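Local coordinates for SVP1-like protein 2 (PDB 4V16) that probably binds phosphatidylinositol 3,5-bisphosphate through a beta-propeller, so associating with membranes as a member of the PROPPIN family, at residues A[173-187]-A[196-210]. Numbering follows the deposited sequence.
Sequences VLVKAHANPVKMVRL and TCSQDGTLIRVFQTD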
loop_
_atom_site.group_PDB
_atom_site.type_symbol
_atom_site.label_atom_id
_atom_site.label_comp_id
_atom_site.label_asym_id
_atom_site.label_seq_id
_atom_site.Cartn_x
_atom_site.Cartn_y
_atom_site.Cartn_z
ATOM N N VAL A 173 6.290 -4.674 -19.925
ATOM C CA VAL A 173 4.960 -4.638 -20.527
ATOM C C VAL A 173 4.266 -3.295 -20.313
ATOM O O VAL A 173 4.283 -2.744 -19.213
ATOM C CB VAL A 173 4.061 -5.749 -19.949
ATOM C CG1 VAL A 173 2.702 -5.751 -20.634
ATOM C CG2 VAL A 173 4.729 -7.107 -20.094
ATOM N N LEU A 174 3.646 -2.784 -21.374
ATOM C CA LEU A 174 2.833 -1.576 -21.296
ATOM C C LEU A 174 1.362 -1.955 -21.425
ATOM O O LEU A 174 0.993 -2.749 -22.292
ATOM C CB LEU A 174 3.237 -0.582 -22.387
ATOM C CG LEU A 174 2.441 0.725 -22.461
ATOM C CD1 LEU A 174 3.356 1.870 -22.874
ATOM C CD2 LEU A 174 1.271 0.611 -23.435
ATOM N N VAL A 175 0.528 -1.386 -20.559
ATOM C CA VAL A 175 -0.891 -1.722 -20.518
ATOM C C VAL A 175 -1.766 -0.477 -20.515
ATOM O O VAL A 175 -1.656 0.362 -19.623
ATOM C CB VAL A 175 -1.234 -2.559 -19.269
ATOM C CG1 VAL A 175 -2.704 -2.963 -19.278
ATOM C CG2 VAL A 175 -0.344 -3.789 -19.189
ATOM N N LYS A 176 -2.635 -0.366 -21.514
ATOM C CA LYS A 176 -3.660 0.670 -21.511
ATOM C C LYS A 176 -4.741 0.277 -20.509
ATOM O O LYS A 176 -5.720 -0.380 -20.861
ATOM C CB LYS A 176 -4.246 0.855 -22.901
ATOM N N ALA A 177 -4.551 0.680 -19.256
ATOM C CA ALA A 177 -5.397 0.219 -18.161
ATOM C C ALA A 177 -6.780 0.869 -18.171
ATOM O O ALA A 177 -7.790 0.189 -17.992
ATOM C CB ALA A 177 -4.712 0.477 -16.832
ATOM N N HIS A 178 -6.822 2.183 -18.374
ATOM C CA HIS A 178 -8.078 2.926 -18.330
ATOM C C HIS A 178 -8.093 4.090 -19.315
ATOM O O HIS A 178 -7.043 4.550 -19.768
ATOM C CB HIS A 178 -8.334 3.457 -16.918
ATOM C CG HIS A 178 -8.535 2.388 -15.891
ATOM N ND1 HIS A 178 -9.771 1.843 -15.615
ATOM C CD2 HIS A 178 -7.662 1.781 -15.052
ATOM C CE1 HIS A 178 -9.649 0.938 -14.661
ATOM N NE2 HIS A 178 -8.379 0.881 -14.301
ATOM N N ALA A 179 -9.293 4.562 -19.638
ATOM C CA ALA A 179 -9.452 5.759 -20.453
ATOM C C ALA A 179 -9.036 6.982 -19.645
ATOM O O ALA A 179 -8.217 7.786 -20.088
ATOM C CB ALA A 179 -10.886 5.895 -20.927
ATOM N N ASN A 180 -9.613 7.113 -18.456
ATOM C CA ASN A 180 -9.236 8.169 -17.528
ATOM C C ASN A 180 -7.934 7.814 -16.815
ATOM O O ASN A 180 -7.537 6.648 -16.798
ATOM C CB ASN A 180 -10.360 8.399 -16.517
ATOM C CG ASN A 180 -11.605 8.983 -17.157
ATOM O OD1 ASN A 180 -11.523 9.833 -18.044
ATOM N ND2 ASN A 180 -12.769 8.522 -16.713
ATOM N N PRO A 181 -7.254 8.819 -16.235
ATOM C CA PRO A 181 -5.983 8.561 -15.544
ATOM C C PRO A 181 -6.095 7.559 -14.395
ATOM O O PRO A 181 -7.039 7.608 -13.608
ATOM C CB PRO A 181 -5.577 9.945 -15.015
ATOM C CG PRO A 181 -6.775 10.811 -15.164
ATOM C CD PRO A 181 -7.551 10.259 -16.303
ATOM N N VAL A 182 -5.123 6.655 -14.319
ATOM C CA VAL A 182 -5.051 5.669 -13.249
ATOM C C VAL A 182 -4.827 6.353 -11.908
ATOM O O VAL A 182 -3.949 7.206 -11.787
ATOM C CB VAL A 182 -3.913 4.659 -13.496
ATOM C CG1 VAL A 182 -3.780 3.689 -12.325
ATOM C CG2 VAL A 182 -4.150 3.902 -14.794
ATOM N N LYS A 183 -5.610 5.973 -10.904
ATOM C CA LYS A 183 -5.503 6.594 -9.588
ATOM C C LYS A 183 -4.528 5.838 -8.693
ATOM O O LYS A 183 -3.638 6.439 -8.090
ATOM C CB LYS A 183 -6.871 6.675 -8.911
ATOM C CG LYS A 183 -6.838 7.477 -7.620
ATOM C CD LYS A 183 -8.227 7.871 -7.147
ATOM C CE LYS A 183 -8.151 8.914 -6.041
ATOM N NZ LYS A 183 -7.518 10.188 -6.496
ATOM N N MET A 184 -4.696 4.522 -8.602
ATOM C CA MET A 184 -3.769 3.703 -7.834
ATOM C C MET A 184 -3.642 2.299 -8.402
ATOM O O MET A 184 -4.352 1.915 -9.333
ATOM C CB MET A 184 -4.195 3.631 -6.367
ATOM C CG MET A 184 -5.556 3.016 -6.128
ATOM S SD MET A 184 -5.894 2.831 -4.364
ATOM C CE MET A 184 -4.785 1.490 -3.951
ATOM N N VAL A 185 -2.725 1.545 -7.811
ATOM C CA VAL A 185 -2.319 0.248 -8.323
ATOM C C VAL A 185 -1.960 -0.665 -7.155
ATOM O O VAL A 185 -1.442 -0.201 -6.138
ATOM C CB VAL A 185 -1.120 0.402 -9.289
ATOM C CG1 VAL A 185 -0.246 -0.848 -9.308
ATOM C CG2 VAL A 185 -1.611 0.746 -10.693
ATOM N N ARG A 186 -2.240 -1.956 -7.301
ATOM C CA ARG A 186 -1.939 -2.928 -6.253
ATOM C C ARG A 186 -1.530 -4.284 -6.816
ATOM O O ARG A 186 -2.307 -4.946 -7.501
ATOM C CB ARG A 186 -3.144 -3.113 -5.328
ATOM C CG ARG A 186 -3.317 -2.033 -4.275
ATOM C CD ARG A 186 -2.167 -2.019 -3.276
ATOM N NE ARG A 186 -2.403 -1.063 -2.197
ATOM C CZ ARG A 186 -2.184 0.245 -2.291
ATOM N NH1 ARG A 186 -1.717 0.770 -3.416
ATOM N NH2 ARG A 186 -2.433 1.033 -1.255
ATOM N N LEU A 187 -0.302 -4.688 -6.510
ATOM C CA LEU A 187 0.172 -6.026 -6.831
ATOM C C LEU A 187 -0.346 -7.022 -5.802
ATOM O O LEU A 187 -0.458 -6.694 -4.620
ATOM C CB LEU A 187 1.701 -6.057 -6.863
ATOM C CG LEU A 187 2.377 -5.502 -8.115
ATOM C CD1 LEU A 187 3.798 -5.060 -7.801
ATOM C CD2 LEU A 187 2.376 -6.555 -9.208
ATOM N N THR A 196 -6.299 -2.327 -10.695
ATOM C CA THR A 196 -6.214 -0.939 -11.154
ATOM C C THR A 196 -7.551 -0.217 -11.007
ATOM O O THR A 196 -8.607 -0.841 -11.064
ATOM C CB THR A 196 -5.772 -0.867 -12.633
ATOM O OG1 THR A 196 -4.668 -1.752 -12.850
ATOM C CG2 THR A 196 -5.357 0.548 -13.006
ATOM N N CYS A 197 -7.499 1.099 -10.815
ATOM C CA CYS A 197 -8.705 1.924 -10.813
ATOM C C CYS A 197 -8.399 3.338 -11.297
ATOM O O CYS A 197 -7.235 3.692 -11.499
ATOM C CB CYS A 197 -9.325 1.981 -9.419
ATOM S SG CYS A 197 -8.354 2.922 -8.223
ATOM N N SER A 198 -9.449 4.139 -11.466
ATOM C CA SER A 198 -9.318 5.495 -11.993
ATOM C C SER A 198 -9.948 6.535 -11.079
ATOM O O SER A 198 -10.316 6.249 -9.941
ATOM C CB SER A 198 -9.963 5.585 -13.375
ATOM O OG SER A 198 -9.464 4.576 -14.227
ATOM N N GLN A 199 -10.070 7.750 -11.602
ATOM C CA GLN A 199 -10.715 8.837 -10.886
ATOM C C GLN A 199 -12.193 8.535 -10.686
ATOM O O GLN A 199 -12.767 8.861 -9.647
ATOM C CB GLN A 199 -10.540 10.149 -11.648
ATOM C CG GLN A 199 -9.091 10.507 -11.927
ATOM C CD GLN A 199 -8.306 10.800 -10.659
ATOM O OE1 GLN A 199 -8.818 11.430 -9.731
ATOM N NE2 GLN A 199 -7.058 10.342 -10.614
ATOM N N ASP A 200 -12.804 7.912 -11.690
ATOM C CA ASP A 200 -14.208 7.531 -11.612
ATOM C C ASP A 200 -14.425 6.569 -10.452
ATOM O O ASP A 200 -15.385 6.701 -9.693
ATOM C CB ASP A 200 -14.673 6.886 -12.921
ATOM C CG ASP A 200 -14.484 7.795 -14.122
ATOM O OD1 ASP A 200 -14.290 9.014 -13.927
ATOM O OD2 ASP A 200 -14.536 7.287 -15.264
ATOM N N GLY A 201 -13.521 5.603 -10.321
ATOM C CA GLY A 201 -13.620 4.594 -9.283
ATOM C C GLY A 201 -14.790 3.656 -9.509
ATOM O O GLY A 201 -15.199 2.932 -8.601
ATOM N N THR A 202 -15.329 3.665 -10.726
ATOM C CA THR A 202 -16.473 2.826 -11.064
ATOM C C THR A 202 -16.036 1.422 -11.470
ATOM O O THR A 202 -16.717 0.442 -11.165
ATOM C CB THR A 202 -17.302 3.444 -12.205
ATOM O OG1 THR A 202 -16.440 3.798 -13.293
ATOM C CG2 THR A 202 -18.034 4.684 -11.720
ATOM N N LEU A 203 -14.897 1.336 -12.152
ATOM C CA LEU A 203 -14.388 0.065 -12.660
ATOM C C LEU A 203 -13.036 -0.283 -12.048
ATOM O O LEU A 203 -12.141 0.561 -11.973
ATOM C CB LEU A 203 -14.267 0.112 -14.183
ATOM C CG LEU A 203 -15.504 0.595 -14.944
ATOM C CD1 LEU A 203 -15.195 0.722 -16.428
ATOM C CD2 LEU A 203 -16.682 -0.339 -14.718
ATOM N N ILE A 204 -12.900 -1.534 -11.620
ATOM C CA ILE A 204 -11.650 -2.047 -11.073
ATOM C C ILE A 204 -11.165 -3.212 -11.929
ATOM O O ILE A 204 -11.751 -4.295 -11.904
ATOM C CB ILE A 204 -11.817 -2.506 -9.613
ATOM C CG1 ILE A 204 -12.261 -1.332 -8.739
ATOM C CG2 ILE A 204 -10.515 -3.096 -9.079
ATOM C CD1 ILE A 204 -12.878 -1.757 -7.433
ATOM N N ARG A 205 -10.093 -2.983 -12.683
ATOM C CA ARG A 205 -9.587 -3.979 -13.623
ATOM C C ARG A 205 -8.396 -4.740 -13.052
ATOM O O ARG A 205 -7.623 -4.198 -12.264
ATOM C CB ARG A 205 -9.195 -3.312 -14.941
ATOM C CG ARG A 205 -10.352 -2.624 -15.649
ATOM C CD ARG A 205 -10.116 -2.547 -17.148
ATOM N NE ARG A 205 -11.281 -2.023 -17.860
ATOM C CZ ARG A 205 -11.421 -0.766 -18.280
ATOM N NH1 ARG A 205 -10.466 0.134 -18.076
ATOM N NH2 ARG A 205 -12.528 -0.406 -18.915
ATOM N N VAL A 206 -8.267 -6.001 -13.459
ATOM C CA VAL A 206 -7.167 -6.859 -13.027
ATOM C C VAL A 206 -6.398 -7.375 -14.241
ATOM O O VAL A 206 -6.992 -7.932 -15.164
ATOM C CB VAL A 206 -7.674 -8.052 -12.199
ATOM C CG1 VAL A 206 -6.509 -8.921 -11.735
ATOM C CG2 VAL A 206 -8.477 -7.564 -11.003
ATOM N N PHE A 207 -5.080 -7.192 -14.228
ATOM C CA PHE A 207 -4.225 -7.599 -15.341
ATOM C C PHE A 207 -3.146 -8.580 -14.896
ATOM O O PHE A 207 -2.730 -8.573 -13.735
ATOM C CB PHE A 207 -3.558 -6.381 -15.982
ATOM C CG PHE A 207 -4.523 -5.343 -16.471
ATOM C CD1 PHE A 207 -4.946 -4.323 -15.635
ATOM C CD2 PHE A 207 -4.993 -5.376 -17.771
ATOM C CE1 PHE A 207 -5.831 -3.362 -16.085
ATOM C CE2 PHE A 207 -5.877 -4.419 -18.226
ATOM C CZ PHE A 207 -6.296 -3.410 -17.383
ATOM N N GLN A 208 -2.694 -9.418 -15.827
ATOM C CA GLN A 208 -1.538 -10.282 -15.595
ATOM C C GLN A 208 -0.241 -9.511 -15.813
ATOM O O GLN A 208 -0.066 -8.861 -16.841
ATOM C CB GLN A 208 -1.576 -11.501 -16.519
ATOM C CG GLN A 208 -2.376 -12.672 -15.980
ATOM C CD GLN A 208 -2.403 -13.849 -16.937
ATOM O OE1 GLN A 208 -1.485 -14.035 -17.738
ATOM N NE2 GLN A 208 -3.462 -14.647 -16.862
ATOM N N THR A 209 0.669 -9.590 -14.850
ATOM C CA THR A 209 1.951 -8.902 -14.961
ATOM C C THR A 209 2.848 -9.541 -16.019
ATOM O O THR A 209 3.841 -8.948 -16.437
ATOM C CB THR A 209 2.706 -8.897 -13.624
ATOM O OG1 THR A 209 2.870 -10.242 -13.158
ATOM C CG2 THR A 209 1.950 -8.091 -12.588
ATOM N N ASP A 210 2.499 -10.751 -16.441
ATOM C CA ASP A 210 3.289 -11.475 -17.431
ATOM C C ASP A 210 3.178 -10.829 -18.807
ATOM O O ASP A 210 4.179 -10.639 -19.497
ATOM C CB ASP A 210 2.839 -12.936 -17.511
ATOM C CG ASP A 210 2.742 -13.592 -16.149
ATOM O OD1 ASP A 210 3.474 -13.168 -15.228
ATOM O OD2 ASP A 210 1.932 -14.530 -16.000
#
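The imidazole of His178 packs against Ser198, whose OG sits over one ring face, and Thr196, whose CG2 meets the ring edge 3.3 Å from His178 NE2. CG of His178 is anti to its carbonyl carbon (chi1 -64°), which turns the ring onto Thr196 and Ser198. Beside it, the extended Arg205 runs alongside, pointing the other way, its guanidinium plane 33° from the imidazole. Arg205 NH1 donates a hydrogen bond to Ala177 O at 2.7 Å, arriving in the carbonyl plane although the bond is bent (132° at the hydrogen); NE of the same arginine has a long, weak ion pair with Glu217. An alanine in place of His178 would probably leave a gap beside Thr196 and Ser198 and deprive the Arg205 side chain of its flanking ring.

The chain here passes from one blade of a seven-bladed beta-propeller to the next: strand 173-176 is the outermost strand of one four-stranded blade, and the chain then crosses to 182-187, the first strand of the next, where it pairs antiparallel with 193-198. Lys183 N gives a nearly straight hydrogen bond to Cys197 O at 2.9 Å. Val182 CG1 touches Thr196 CG2, beside Val185; on the opposite face of this hairpin Met184 CG packs 3.5 Å from Cys197 SG.

Further along the blade interface, Val175 CG1 makes a CH-pi contact over the Phe207 ring, 3.9 Å from its centroid, and Ala177 CB lies near Phe207 CE1. At the opposite end, Asn180 ND2 forms a weak hydrogen bond with Asp200 OD2, the amide standing almost perpendicular to the carboxylate.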